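Local coordinates for protein The selenomethionine (SeMet)-labeled Cas13d (uncultured Ruminococcus sp, PDB 6IV8) that binds a CRISPR guide RNA and probably cleaves single-stranded target RNA with a pair of HEPN nuclease domains, at residues V55-M60 / F432-D437; E112-F117 / E128-N133; R820-C825 / R858-R863; D841-D846 / K881-T886. The protein carries 2 engineered substitutions. All blocks are in the same frame, centred on the assembly; numbering follows the deposited sequence.

Interaction 1: residues V55-M60 / F432-D437; sequences VKAAGM and FSMTDD. With nucleotides of chain B.
Ala57 meets Phe432 and Met434 where the short helix 54-58, closed by a Schellman motif at Gly59, leans on the turn between helices 420-432 and 436-464. The CA atoms of Ala57 and Phe432 are 4.7 Å apart, an approach for which the small alanine methyl is well suited.

The apolar part is a single touch: Ala57 CB lies 3.6 Å from Met434 SE. The selenomethionine chain reaches it by folding back at chi2 (-76°) and again at chi3, which a flexible, unbranched side chain does easily. Beside this, Phe432 offers the edge of its ring, CD1 being 3.3 Å from Ala57 O and that oxygen lying near the ring plane, so the faintly positive ring hydrogens face a carbonyl oxygen. Phe123 packs edge-to-face with the same ring.

Backbone bonds shape the helix end. Gly59 takes a positive phi of 124°, where a side chain would jam against the preceding carbonyl, and Met60 N bonds back to Val55 O at 3.1 Å.

RNA contacts come from the same helix. Val55 CG1 lies against the phosphate of G22 of chain B. The amine of Lys56, also bonded to Lys61 O, spans two nucleotides: its NZ donates to OP2 of U23 of chain B at 2.9 Å and to N3 of A29 of chain B at 3.0 Å.

Interaction 2: residues E112-F117 / E128-N133; sequences EVNITF and EINTSN
Phe117 O receives the amide of Ile129 at 2.7 Å from Ile129 N, and Ile129 O takes Phe117 N in return, so this hydrogen-bonded pair is closed from both sides. Ile129 O has a further neighbour in Thr116 CA, 3.3 Å away in a CA-H...O contact. Two residues along, Ile115 and Thr131 exchange the same reciprocal bonds, Ile115 N lying 2.8 Å from Thr131 O. Asn133 N continues the series to Val113 O.

The two strands, 114-119 and 129-132, form an antiparallel beta hairpin at one side of a small three-stranded sheet. On the face of Ile115, Phe117, Ile129 and Thr131, the Phe117 ring is turned by a chi1 of 77° so that one face receives Ile129 CB, 4.1 Å from the ring centroid, a CH-pi contact. Ile115 and Thr131 lie side by side, with Ile115 CB 3.7 Å from Thr131 CG2; beta-branched residues suit the extended backbone here. Helix 54-58 covers Phe117, Ile129 and Thr131 on this face, Met70 packs on Ile115, and Thr131 also meets an RNA phosphate.

The Thr116 and Asn130 side chains run alongside each other on the opposite face. Asn114 crosses Asn130 at about a right angle, its ND2 3.2 Å from Asn130 CB, and its CG sits against Thr131 O. Putting an alanine at Asn114 would remove this amide and would probably uncover Asn130 CB and Thr131 O. At the hairpin's open end, Asn133 CB packs 3.4 Å from Glu112 O, while its amide bonds Thr135 through OD1 and Asn111 O through ND2.

Interaction 3: residues R820-C825 / R858-R863; sequences RKYANC and RCITKR. Engineered in segment 820-825: Ala823 (natural residue Arg).
Lys821 runs out almost straight toward Ile860 and Cys859, its CG opposite the backbone N (chi1 -157°), and bends only at chi4 (40°). Ile860 answers with CG1 opposite its own carbonyl carbon and a chi2 of -88°, which turns CD1 onto the backbone of helix 816-827.

The lysine's aliphatic chain passes over the last turn of helix 848-861. Its CE lies 3.3 Å from Ile860 O and 3.4 Å from Cys859 O, with NZ a little farther from the latter. Carbonyls at a helix C terminus carry the negative end of the dipole, so a long residue with a positive tip fits, and the charge is probably favoured there. Exchanging Lys821 for an alanine would probably leave the carbonyls of Cys859 and Ile860 without the aliphatic chain and the positive charge beside them.

Beneath the lysine, Ile860 CD1 presses against the helix itself, 3.5 Å from both Tyr822 N and Tyr822 CA, and 4.0 Å from Tyr822 CB. The slim outer methyl of isoleucine suits so close an approach to the backbone. The Tyr822 ring leads off to the side, its hydroxyl bonded to Asn894 OD1. One turn on, Cys825 SG touches Cys859 CB at 4.3 Å; the two sulfurs, Cys825 SG and Cys859 SG, are 5.3 Å apart, too far for a disulfide.

Ala823, an engineered replacement for arginine, points away from this interface. With its natural arginine, helix 816-827 and the residue just beyond it match the HEPN nuclease signature, an arginine and a histidine separated by four residues, so the contact packs two helices of what is probably a HEPN domain.

Interaction 4: residues D841-D846 / K881-T886; sequences DIRTVD and KNHGYT
The guanidinium of Arg843 crosses the imidazole of His883 obliquely, the two planes 38° apart. Arg843 NH2 comes closest to the ring, 3.2 Å from His883 CD2, while His883 CB stands 3.9 Å above the guanidinium plane, displaced toward its rim. Asn882 O also lies over a guanidinium face. To get there the arginine sets CG opposite its backbone N (chi1 -177°) and bends at chi3, bringing its flat end over the last residues of helix 876-882; a long chain with a broad planar end suits that reach.

The imidazole is fixed from its edge. His883 ND1 donates to Asp841 O at 2.8 Å, meeting a lone pair in the carbonyl plane, with the oxygen nearly in the plane of the ring. This bond settles the rotation of the imidazole and so the surface it offers the arginine. His883 is the first residue beyond the helix and has a positive phi.

Its carbonyl turns to the 841-846 loop: Arg843 N donates to His883 O at 2.8 Å in a nearly straight bond (171°). A water accepts from Thr844 N and donates to the same oxygen, 3.0 Å from His883 O, so that oxygen is held twice. Farther along the loop, Thr844 OG1 donates to the syn lone pair of Asp846 OD1 at 2.8 Å, as a short hydroxyl beside a carboxylate readily does.

Polar bonds therefore do most of the holding at this surface, and the carbonyls at the helix end would probably favour the arginine's charge.

Interaction 1 starts near the modelled N terminus and closes a loop of 371 residues, tying helix 54-58 to the turn before helix 436-464. Interaction 2, a hairpin closing just ten residues, is nested inside that loop; the two touch directly, with Met60 and Ala58 packing on Phe117 and Val55 on Thr131. Far along the chain, interactions 3 and 4 come in series after the first two, close loops of 32 and 34 residues, and cross each other, their segments alternating. They join helix 816-827 to helix 848-861, and the loop before the latter to the end of helix 876-882. A salt bridge from Arg858 to Asp841 connects them. Interactions 1 and 3 have centres about 46 Å apart.

Interaction 1: residues V55-M60 / F432-D437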
# COMPACT_ATOMS: atom_id res chain seq x y z
N VAL A 55 4.47 -10.81 -36.53
CA VAL A 55 3.50 -10.99 -37.64
C VAL A 55 2.08 -10.95 -37.07
O VAL A 55 1.27 -10.23 -37.59
CB VAL A 55 3.79 -12.31 -38.37
CG1 VAL A 55 2.70 -12.67 -39.34
CG2 VAL A 55 5.15 -12.32 -39.04
N LYS A 56 1.85 -11.69 -36.00
CA LYS A 56 0.54 -11.72 -35.32
C LYS A 56 0.22 -10.35 -34.73
O LYS A 56 -0.86 -9.89 -34.94
CB LYS A 56 0.54 -12.81 -34.25
CG LYS A 56 0.71 -14.23 -34.76
CD LYS A 56 -0.49 -14.79 -35.48
CE LYS A 56 -0.18 -16.08 -36.19
NZ LYS A 56 -1.35 -16.67 -36.84
N ALA A 57 1.18 -9.76 -34.03
CA ALA A 57 1.01 -8.45 -33.37
C ALA A 57 0.68 -7.38 -34.41
O ALA A 57 -0.25 -6.68 -34.19
CB ALA A 57 2.24 -8.09 -32.60
N ALA A 58 1.36 -7.36 -35.55
CA ALA A 58 1.15 -6.39 -36.65
C ALA A 58 -0.23 -6.53 -37.29
O ALA A 58 -0.69 -5.57 -37.87
CB ALA A 58 2.25 -6.48 -37.65
N GLY A 59 -0.85 -7.70 -37.18
CA GLY A 59 -2.22 -7.88 -37.70
C GLY A 59 -2.42 -9.00 -38.70
O GLY A 59 -3.51 -9.13 -39.12
N MSE A 60 -1.40 -9.78 -39.04
CA MSE A 60 -1.63 -10.85 -39.97
C MSE A 60 -2.09 -12.12 -39.27
O MSE A 60 -1.39 -12.66 -38.48
CB MSE A 60 -0.40 -11.08 -40.79
CG MSE A 60 -0.66 -12.10 -41.87
SE MSE A 60 0.80 -12.31 -43.16
CE MSE A 60 0.77 -10.54 -43.97
N PHE A 432 -1.13 -5.35 -30.36
CA PHE A 432 0.17 -4.73 -30.70
C PHE A 432 1.25 -5.08 -29.67
O PHE A 432 2.37 -5.14 -30.04
CB PHE A 432 0.02 -3.22 -30.87
CG PHE A 432 -0.60 -2.75 -32.16
CD1 PHE A 432 -1.01 -3.65 -33.11
CD2 PHE A 432 -0.79 -1.41 -32.41
CE1 PHE A 432 -1.57 -3.22 -34.30
CE2 PHE A 432 -1.36 -0.98 -33.59
CZ PHE A 432 -1.75 -1.89 -34.53
N SER A 433 0.86 -5.33 -28.43
CA SER A 433 1.81 -5.60 -27.32
C SER A 433 2.67 -6.82 -27.61
O SER A 433 2.19 -7.75 -28.19
CB SER A 433 1.12 -5.66 -25.99
OG SER A 433 0.62 -6.95 -25.73
N MSE A 434 3.96 -6.73 -27.30
CA MSE A 434 4.87 -7.78 -27.58
C MSE A 434 5.28 -8.63 -26.43
O MSE A 434 5.86 -9.64 -26.69
CB MSE A 434 6.08 -7.17 -28.25
CG MSE A 434 5.74 -6.55 -29.58
SE MSE A 434 5.48 -7.88 -30.97
CE MSE A 434 7.25 -8.62 -31.23
N THR A 435 4.98 -8.25 -25.19
CA THR A 435 5.37 -9.04 -23.99
C THR A 435 4.29 -8.97 -22.91
O THR A 435 3.50 -8.08 -22.94
CB THR A 435 6.68 -8.56 -23.36
OG1 THR A 435 6.48 -7.28 -22.78
CG2 THR A 435 7.84 -8.50 -24.33
N ASP A 436 4.34 -9.88 -21.94
CA ASP A 436 3.36 -9.90 -20.82
C ASP A 436 3.48 -8.60 -20.03
O ASP A 436 2.48 -8.08 -19.63
CB ASP A 436 3.58 -11.08 -19.88
CG ASP A 436 3.17 -12.42 -20.45
OD1 ASP A 436 2.27 -12.44 -21.33
OD2 ASP A 436 3.75 -13.42 -20.03
N ASP A 437 4.70 -8.13 -19.83
CA ASP A 437 4.92 -6.88 -19.07
C ASP A 437 4.26 -5.72 -19.82
O ASP A 437 3.68 -4.88 -19.17
CB ASP A 437 6.40 -6.64 -18.82
CG ASP A 437 6.93 -7.37 -17.59
OD1 ASP A 437 6.43 -8.45 -17.28
OD2 ASP A 437 7.83 -6.83 -16.96
P A B 29 -2.56 -22.87 -30.76
OP1 A B 29 -4.00 -22.83 -30.44
OP2 A B 29 -2.13 -23.63 -31.96
O5' A B 29 -2.01 -21.41 -30.77
C5' A B 29 -0.61 -21.16 -31.08
C4' A B 29 -0.53 -19.90 -31.90
O4' A B 29 -1.19 -20.13 -33.15
C3' A B 29 -1.27 -18.69 -31.35
O3' A B 29 -0.44 -18.15 -30.34
C2' A B 29 -1.44 -17.85 -32.61
O2' A B 29 -0.24 -17.17 -32.99
C1' A B 29 -1.75 -18.93 -33.64
N9 A B 29 -3.20 -19.10 -33.70
C8 A B 29 -3.99 -19.98 -33.01
N7 A B 29 -5.27 -19.77 -33.17
C5 A B 29 -5.33 -18.67 -34.00
C6 A B 29 -6.40 -17.92 -34.50
N6 A B 29 -7.68 -18.21 -34.25
N1 A B 29 -6.12 -16.90 -35.34
C2 A B 29 -4.84 -16.58 -35.55
N3 A B 29 -3.74 -17.19 -35.10
C4 A B 29 -4.06 -18.21 -34.29
P G B 22 3.51 -16.48 -37.69
OP1 G B 22 2.56 -15.93 -38.70
OP2 G B 22 3.60 -16.00 -36.28
O5' G B 22 3.38 -18.04 -37.70
C5' G B 22 3.21 -18.66 -38.99
C4' G B 22 3.13 -20.16 -38.85
O4' G B 22 4.40 -20.68 -38.38
C3' G B 22 2.10 -20.70 -37.83
O3' G B 22 0.84 -20.84 -38.47
C2' G B 22 2.64 -22.09 -37.52
O2' G B 22 2.16 -23.04 -38.47
C1' G B 22 4.17 -21.87 -37.62
N9 G B 22 4.90 -21.73 -36.36
C8 G B 22 5.22 -20.59 -35.67
N7 G B 22 5.96 -20.82 -34.62
C5 G B 22 6.16 -22.19 -34.63
C6 G B 22 6.87 -23.02 -33.74
O6 G B 22 7.50 -22.71 -32.74
N1 G B 22 6.80 -24.36 -34.13
C2 G B 22 6.13 -24.82 -35.22
N2 G B 22 6.19 -26.14 -35.44
N3 G B 22 5.46 -24.05 -36.06
C4 G B 22 5.49 -22.77 -35.69
P U B 23 -0.49 -20.18 -37.95
OP1 U B 23 -1.25 -19.73 -39.11
OP2 U B 23 -0.21 -19.30 -36.84
O5' U B 23 -1.25 -21.45 -37.39
C5' U B 23 -1.04 -21.98 -36.07
C4' U B 23 -2.26 -22.83 -35.70
O4' U B 23 -3.41 -21.99 -35.46
C3' U B 23 -2.70 -23.83 -36.74
O3' U B 23 -3.11 -25.05 -36.17
C2' U B 23 -3.89 -23.16 -37.39
O2' U B 23 -4.81 -23.99 -38.05
C1' U B 23 -4.51 -22.47 -36.19
N1 U B 23 -5.36 -21.34 -36.59
C2 U B 23 -6.73 -21.42 -36.34
O2 U B 23 -7.25 -22.39 -35.81
N3 U B 23 -7.46 -20.34 -36.75
C4 U B 23 -6.99 -19.23 -37.42
O4 U B 23 -7.79 -18.35 -37.74
C5 U B 23 -5.57 -19.22 -37.65
C6 U B 23 -4.82 -20.23 -37.19

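Interaction 2: residues E112-F117 / E128-N133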
# COMPACT_ATOMS: atom_id res chain seq x y z
N GLU A 112 9.13 -15.30 -54.02
CA GLU A 112 9.16 -16.75 -53.75
C GLU A 112 9.56 -17.00 -52.29
O GLU A 112 9.07 -17.94 -51.74
CB GLU A 112 10.07 -17.48 -54.75
CG GLU A 112 11.05 -18.46 -54.14
CD GLU A 112 11.93 -19.30 -55.06
OE1 GLU A 112 12.60 -18.72 -55.93
OE2 GLU A 112 11.97 -20.53 -54.88
N VAL A 113 10.40 -16.17 -51.72
CA VAL A 113 10.91 -16.47 -50.36
C VAL A 113 10.21 -15.65 -49.29
O VAL A 113 10.06 -16.15 -48.20
CB VAL A 113 12.42 -16.19 -50.32
CG1 VAL A 113 13.05 -16.57 -49.00
CG2 VAL A 113 13.13 -16.87 -51.47
N ASN A 114 9.76 -14.46 -49.62
CA ASN A 114 9.28 -13.58 -48.54
C ASN A 114 8.05 -12.79 -48.90
O ASN A 114 7.77 -12.59 -50.07
CB ASN A 114 10.37 -12.56 -48.22
CG ASN A 114 10.73 -12.54 -46.76
OD1 ASN A 114 11.30 -13.50 -46.24
ND2 ASN A 114 10.40 -11.45 -46.09
N ILE A 115 7.41 -12.32 -47.85
CA ILE A 115 6.22 -11.44 -47.89
C ILE A 115 6.53 -10.28 -46.96
O ILE A 115 6.94 -10.51 -45.85
CB ILE A 115 4.95 -12.20 -47.48
CG1 ILE A 115 4.57 -13.23 -48.54
CG2 ILE A 115 3.81 -11.25 -47.20
CD1 ILE A 115 3.40 -14.08 -48.14
N THR A 116 6.37 -9.07 -47.46
CA THR A 116 6.63 -7.87 -46.64
C THR A 116 5.29 -7.16 -46.47
O THR A 116 4.57 -7.07 -47.41
CB THR A 116 7.73 -6.99 -47.26
OG1 THR A 116 8.94 -7.69 -47.04
CG2 THR A 116 7.84 -5.63 -46.63
N PHE A 117 5.01 -6.70 -45.27
CA PHE A 117 3.75 -5.97 -45.04
C PHE A 117 3.91 -5.05 -43.83
O PHE A 117 4.86 -5.18 -43.11
CB PHE A 117 2.60 -6.95 -44.79
CG PHE A 117 2.57 -7.56 -43.42
CD1 PHE A 117 3.37 -8.64 -43.11
CD2 PHE A 117 1.76 -7.05 -42.43
CE1 PHE A 117 3.35 -9.20 -41.85
CE2 PHE A 117 1.73 -7.61 -41.17
CZ PHE A 117 2.54 -8.68 -40.88
N GLU A 128 8.09 -2.10 -41.62
CA GLU A 128 7.95 -3.23 -42.55
C GLU A 128 8.19 -4.52 -41.77
O GLU A 128 9.16 -4.61 -41.08
CB GLU A 128 9.00 -3.17 -43.65
CG GLU A 128 8.66 -2.22 -44.77
CD GLU A 128 9.66 -2.22 -45.91
OE1 GLU A 128 10.84 -2.19 -45.65
OE2 GLU A 128 9.23 -2.26 -47.04
N ILE A 129 7.25 -5.44 -41.85
CA ILE A 129 7.46 -6.79 -41.25
C ILE A 129 7.80 -7.77 -42.37
O ILE A 129 7.17 -7.69 -43.44
CB ILE A 129 6.21 -7.23 -40.46
CG1 ILE A 129 5.76 -6.16 -39.46
CG2 ILE A 129 6.44 -8.57 -39.78
CD1 ILE A 129 6.68 -6.02 -38.27
N ASN A 130 8.76 -8.67 -42.13
CA ASN A 130 9.17 -9.67 -43.15
C ASN A 130 8.80 -11.08 -42.66
O ASN A 130 9.32 -11.49 -41.61
CB ASN A 130 10.67 -9.56 -43.47
CG ASN A 130 11.01 -8.31 -44.25
OD1 ASN A 130 10.45 -8.06 -45.32
ND2 ASN A 130 11.94 -7.52 -43.74
N THR A 131 7.95 -11.77 -43.42
CA THR A 131 7.51 -13.15 -43.07
C THR A 131 7.81 -14.09 -44.24
O THR A 131 7.86 -13.60 -45.39
CB THR A 131 6.03 -13.18 -42.68
OG1 THR A 131 5.76 -14.42 -42.03
CG2 THR A 131 5.11 -13.03 -43.87
N SER A 132 8.01 -15.38 -43.96
CA SER A 132 8.31 -16.37 -45.02
C SER A 132 7.10 -16.58 -45.91
O SER A 132 6.00 -16.61 -45.40
CB SER A 132 8.65 -17.71 -44.45
OG SER A 132 9.65 -17.64 -43.48
N ASN A 133 7.34 -16.73 -47.21
CA ASN A 133 6.25 -17.14 -48.12
C ASN A 133 6.04 -18.61 -47.75
O ASN A 133 6.98 -19.36 -47.84
CB ASN A 133 6.67 -16.92 -49.57
CG ASN A 133 5.65 -17.37 -50.59
OD1 ASN A 133 4.84 -18.24 -50.34
ND2 ASN A 133 5.68 -16.77 -51.76

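Interaction 3: residues R820-C825 / R858-R863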
# COMPACT_ATOMS: atom_id res chain seq x y z
N ARG A 820 0.04 -52.44 -22.64
CA ARG A 820 -1.40 -52.71 -22.48
C ARG A 820 -1.83 -52.39 -21.05
O ARG A 820 -2.88 -51.82 -20.87
CB ARG A 820 -1.74 -54.16 -22.83
CG ARG A 820 -3.23 -54.46 -22.74
CD ARG A 820 -3.66 -55.57 -23.65
NE ARG A 820 -2.99 -56.80 -23.31
CZ ARG A 820 -1.93 -57.29 -23.93
NH1 ARG A 820 -1.74 -57.06 -25.21
NH2 ARG A 820 -1.08 -58.04 -23.27
N LYS A 821 -1.02 -52.77 -20.07
CA LYS A 821 -1.30 -52.46 -18.65
C LYS A 821 -1.28 -50.93 -18.47
O LYS A 821 -2.09 -50.44 -17.73
CB LYS A 821 -0.28 -53.15 -17.75
CG LYS A 821 -0.72 -53.39 -16.33
CD LYS A 821 0.14 -54.43 -15.64
CE LYS A 821 0.07 -54.46 -14.13
NZ LYS A 821 -1.30 -54.26 -13.61
N TYR A 822 -0.35 -50.25 -19.11
CA TYR A 822 -0.25 -48.77 -19.04
C TYR A 822 -1.52 -48.15 -19.64
O TYR A 822 -2.10 -47.33 -19.01
CB TYR A 822 0.91 -48.30 -19.90
CG TYR A 822 1.39 -46.88 -19.76
CD1 TYR A 822 1.41 -46.24 -18.54
CD2 TYR A 822 1.88 -46.20 -20.85
CE1 TYR A 822 1.88 -44.95 -18.41
CE2 TYR A 822 2.37 -44.92 -20.75
CZ TYR A 822 2.38 -44.29 -19.52
OH TYR A 822 2.85 -43.04 -19.39
N ALA A 823 -1.97 -48.64 -20.78
CA ALA A 823 -3.17 -48.11 -21.44
C ALA A 823 -4.38 -48.28 -20.51
O ALA A 823 -5.14 -47.36 -20.38
CB ALA A 823 -3.37 -48.81 -22.75
N ASN A 824 -4.49 -49.44 -19.88
CA ASN A 824 -5.60 -49.76 -18.96
C ASN A 824 -5.57 -48.86 -17.73
O ASN A 824 -6.60 -48.40 -17.36
CB ASN A 824 -5.66 -51.23 -18.56
CG ASN A 824 -6.06 -52.14 -19.70
OD1 ASN A 824 -6.62 -51.71 -20.70
ND2 ASN A 824 -5.77 -53.41 -19.57
N CYS A 825 -4.40 -48.65 -17.14
CA CYS A 825 -4.23 -47.80 -15.95
C CYS A 825 -4.61 -46.35 -16.27
O CYS A 825 -5.21 -45.73 -15.44
CB CYS A 825 -2.80 -47.86 -15.43
SG CYS A 825 -2.40 -49.41 -14.58
N ARG A 858 4.71 -48.33 -9.91
CA ARG A 858 4.40 -49.35 -8.89
C ARG A 858 3.22 -50.20 -9.39
O ARG A 858 3.30 -51.39 -9.29
CB ARG A 858 4.17 -48.69 -7.53
CG ARG A 858 5.44 -48.13 -6.91
CD ARG A 858 6.45 -49.20 -6.57
NE ARG A 858 5.90 -50.23 -5.71
CZ ARG A 858 5.76 -50.12 -4.41
NH1 ARG A 858 6.12 -49.02 -3.78
NH2 ARG A 858 5.27 -51.13 -3.73
N CYS A 859 2.20 -49.56 -9.97
CA CYS A 859 1.01 -50.30 -10.48
C CYS A 859 1.40 -51.27 -11.61
O CYS A 859 0.96 -52.38 -11.58
CB CYS A 859 -0.09 -49.36 -10.94
SG CYS A 859 -0.80 -48.32 -9.65
N ILE A 860 2.22 -50.83 -12.56
CA ILE A 860 2.65 -51.70 -13.70
C ILE A 860 3.47 -52.90 -13.21
O ILE A 860 3.27 -53.96 -13.73
CB ILE A 860 3.42 -50.88 -14.75
CG1 ILE A 860 2.69 -49.62 -15.20
CG2 ILE A 860 3.89 -51.75 -15.90
CD1 ILE A 860 1.75 -49.79 -16.33
N THR A 861 4.36 -52.70 -12.24
CA THR A 861 5.29 -53.74 -11.72
C THR A 861 4.63 -54.68 -10.70
O THR A 861 5.23 -55.67 -10.40
CB THR A 861 6.60 -53.15 -11.21
OG1 THR A 861 6.37 -52.25 -10.14
CG2 THR A 861 7.39 -52.45 -12.29
N LYS A 862 3.46 -54.33 -10.18
CA LYS A 862 2.75 -55.16 -9.18
C LYS A 862 2.50 -56.56 -9.75
O LYS A 862 2.13 -56.67 -10.88
CB LYS A 862 1.45 -54.47 -8.79
CG LYS A 862 0.62 -55.19 -7.74
CD LYS A 862 0.96 -54.75 -6.35
CE LYS A 862 1.01 -55.88 -5.34
NZ LYS A 862 -0.35 -56.35 -4.97
N ARG A 863 2.69 -57.58 -8.93
CA ARG A 863 2.50 -59.00 -9.31
C ARG A 863 1.01 -59.40 -9.28
O ARG A 863 0.22 -58.70 -8.63
CB ARG A 863 3.21 -59.87 -8.28
CG ARG A 863 2.60 -59.78 -6.89
CD ARG A 863 2.61 -61.08 -6.12
NE ARG A 863 3.69 -61.07 -5.15
CZ ARG A 863 4.54 -60.06 -5.02
NH1 ARG A 863 4.09 -58.86 -4.70
NH2 ARG A 863 5.84 -60.25 -5.19

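Interaction 4: residues D841-D846 / K881-T886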
# COMPACT_ATOMS: atom_id res chain seq x y z
N ASP A 841 5.61 -44.48 -0.26
CA ASP A 841 6.92 -45.04 -0.64
C ASP A 841 7.82 -44.01 -1.33
O ASP A 841 9.01 -44.27 -1.45
CB ASP A 841 6.71 -46.35 -1.40
CG ASP A 841 6.17 -47.46 -0.51
OD1 ASP A 841 6.15 -47.28 0.70
OD2 ASP A 841 5.75 -48.48 -1.03
N ILE A 842 7.30 -42.85 -1.74
CA ILE A 842 8.14 -41.86 -2.48
C ILE A 842 9.19 -41.20 -1.58
O ILE A 842 8.83 -40.70 -0.53
CB ILE A 842 7.28 -40.83 -3.24
CG1 ILE A 842 6.32 -41.49 -4.22
CG2 ILE A 842 8.17 -39.84 -3.95
CD1 ILE A 842 5.69 -40.54 -5.18
N ARG A 843 10.44 -41.21 -1.99
CA ARG A 843 11.48 -40.57 -1.16
C ARG A 843 11.36 -39.04 -1.17
O ARG A 843 11.27 -38.46 -0.11
CB ARG A 843 12.86 -40.99 -1.66
CG ARG A 843 13.99 -40.43 -0.81
CD ARG A 843 15.18 -41.34 -0.87
NE ARG A 843 14.92 -42.56 -0.16
CZ ARG A 843 15.39 -43.73 -0.53
NH1 ARG A 843 16.30 -43.80 -1.49
NH2 ARG A 843 14.96 -44.83 0.03
N THR A 844 11.37 -38.44 -2.35
CA THR A 844 11.23 -36.97 -2.45
C THR A 844 10.02 -36.61 -3.32
O THR A 844 9.96 -37.08 -4.42
CB THR A 844 12.52 -36.28 -2.91
OG1 THR A 844 12.81 -36.73 -4.22
CG2 THR A 844 13.69 -36.52 -2.00
N VAL A 845 9.11 -35.81 -2.80
CA VAL A 845 7.93 -35.36 -3.58
C VAL A 845 8.32 -34.04 -4.23
O VAL A 845 8.29 -33.04 -3.56
CB VAL A 845 6.70 -35.22 -2.66
CG1 VAL A 845 5.41 -35.05 -3.45
CG2 VAL A 845 6.59 -36.38 -1.71
N ASP A 846 8.75 -34.10 -5.48
CA ASP A 846 9.26 -32.94 -6.24
C ASP A 846 8.21 -32.33 -7.18
O ASP A 846 8.32 -31.18 -7.44
CB ASP A 846 10.40 -33.37 -7.17
CG ASP A 846 11.58 -34.09 -6.54
OD1 ASP A 846 11.42 -34.68 -5.47
OD2 ASP A 846 12.65 -34.10 -7.18
N LYS A 881 14.23 -49.90 -5.22
CA LYS A 881 15.41 -49.39 -4.47
C LYS A 881 15.44 -47.85 -4.39
O LYS A 881 15.79 -47.35 -3.36
CB LYS A 881 16.68 -49.96 -5.09
CG LYS A 881 17.84 -48.99 -5.24
CD LYS A 881 19.17 -49.52 -4.79
CE LYS A 881 19.18 -49.86 -3.31
NZ LYS A 881 20.33 -49.25 -2.60
N ASN A 882 15.18 -47.18 -5.49
CA ASN A 882 15.23 -45.70 -5.61
C ASN A 882 14.13 -44.96 -4.84
O ASN A 882 14.38 -43.88 -4.46
CB ASN A 882 15.37 -45.24 -7.05
CG ASN A 882 16.67 -45.71 -7.67
OD1 ASN A 882 17.61 -46.02 -6.97
ND2 ASN A 882 16.73 -45.75 -8.98
N HIS A 883 12.94 -45.54 -4.74
CA HIS A 883 11.76 -44.89 -4.11
C HIS A 883 11.37 -43.64 -4.92
O HIS A 883 10.96 -42.66 -4.34
CB HIS A 883 12.02 -44.62 -2.63
CG HIS A 883 12.02 -45.85 -1.79
ND1 HIS A 883 10.93 -46.27 -1.11
CD2 HIS A 883 12.99 -46.74 -1.53
CE1 HIS A 883 11.21 -47.37 -0.48
NE2 HIS A 883 12.45 -47.67 -0.72
N GLY A 884 11.58 -43.70 -6.22
CA GLY A 884 11.29 -42.63 -7.18
C GLY A 884 11.13 -43.21 -8.57
O GLY A 884 11.68 -44.24 -8.80
N TYR A 885 10.46 -42.50 -9.47
CA TYR A 885 10.20 -43.03 -10.83
C TYR A 885 11.48 -43.16 -11.65
O TYR A 885 12.43 -42.46 -11.45
CB TYR A 885 9.12 -42.21 -11.55
CG TYR A 885 9.63 -40.98 -12.24
CD1 TYR A 885 9.84 -39.81 -11.54
CD2 TYR A 885 9.96 -40.99 -13.58
CE1 TYR A 885 10.31 -38.68 -12.16
CE2 TYR A 885 10.42 -39.86 -14.22
CZ TYR A 885 10.60 -38.69 -13.51
OH TYR A 885 11.08 -37.59 -14.11
N THR A 886 11.44 -44.07 -12.60
CA THR A 886 12.58 -44.33 -13.50
C THR A 886 12.32 -43.64 -14.84
O THR A 886 11.35 -43.99 -15.50
CB THR A 886 12.77 -45.84 -13.66
OG1 THR A 886 13.09 -46.37 -12.39
CG2 THR A 886 13.80 -46.20 -14.69
O HOH W 1 11.82 -39.80 -4.56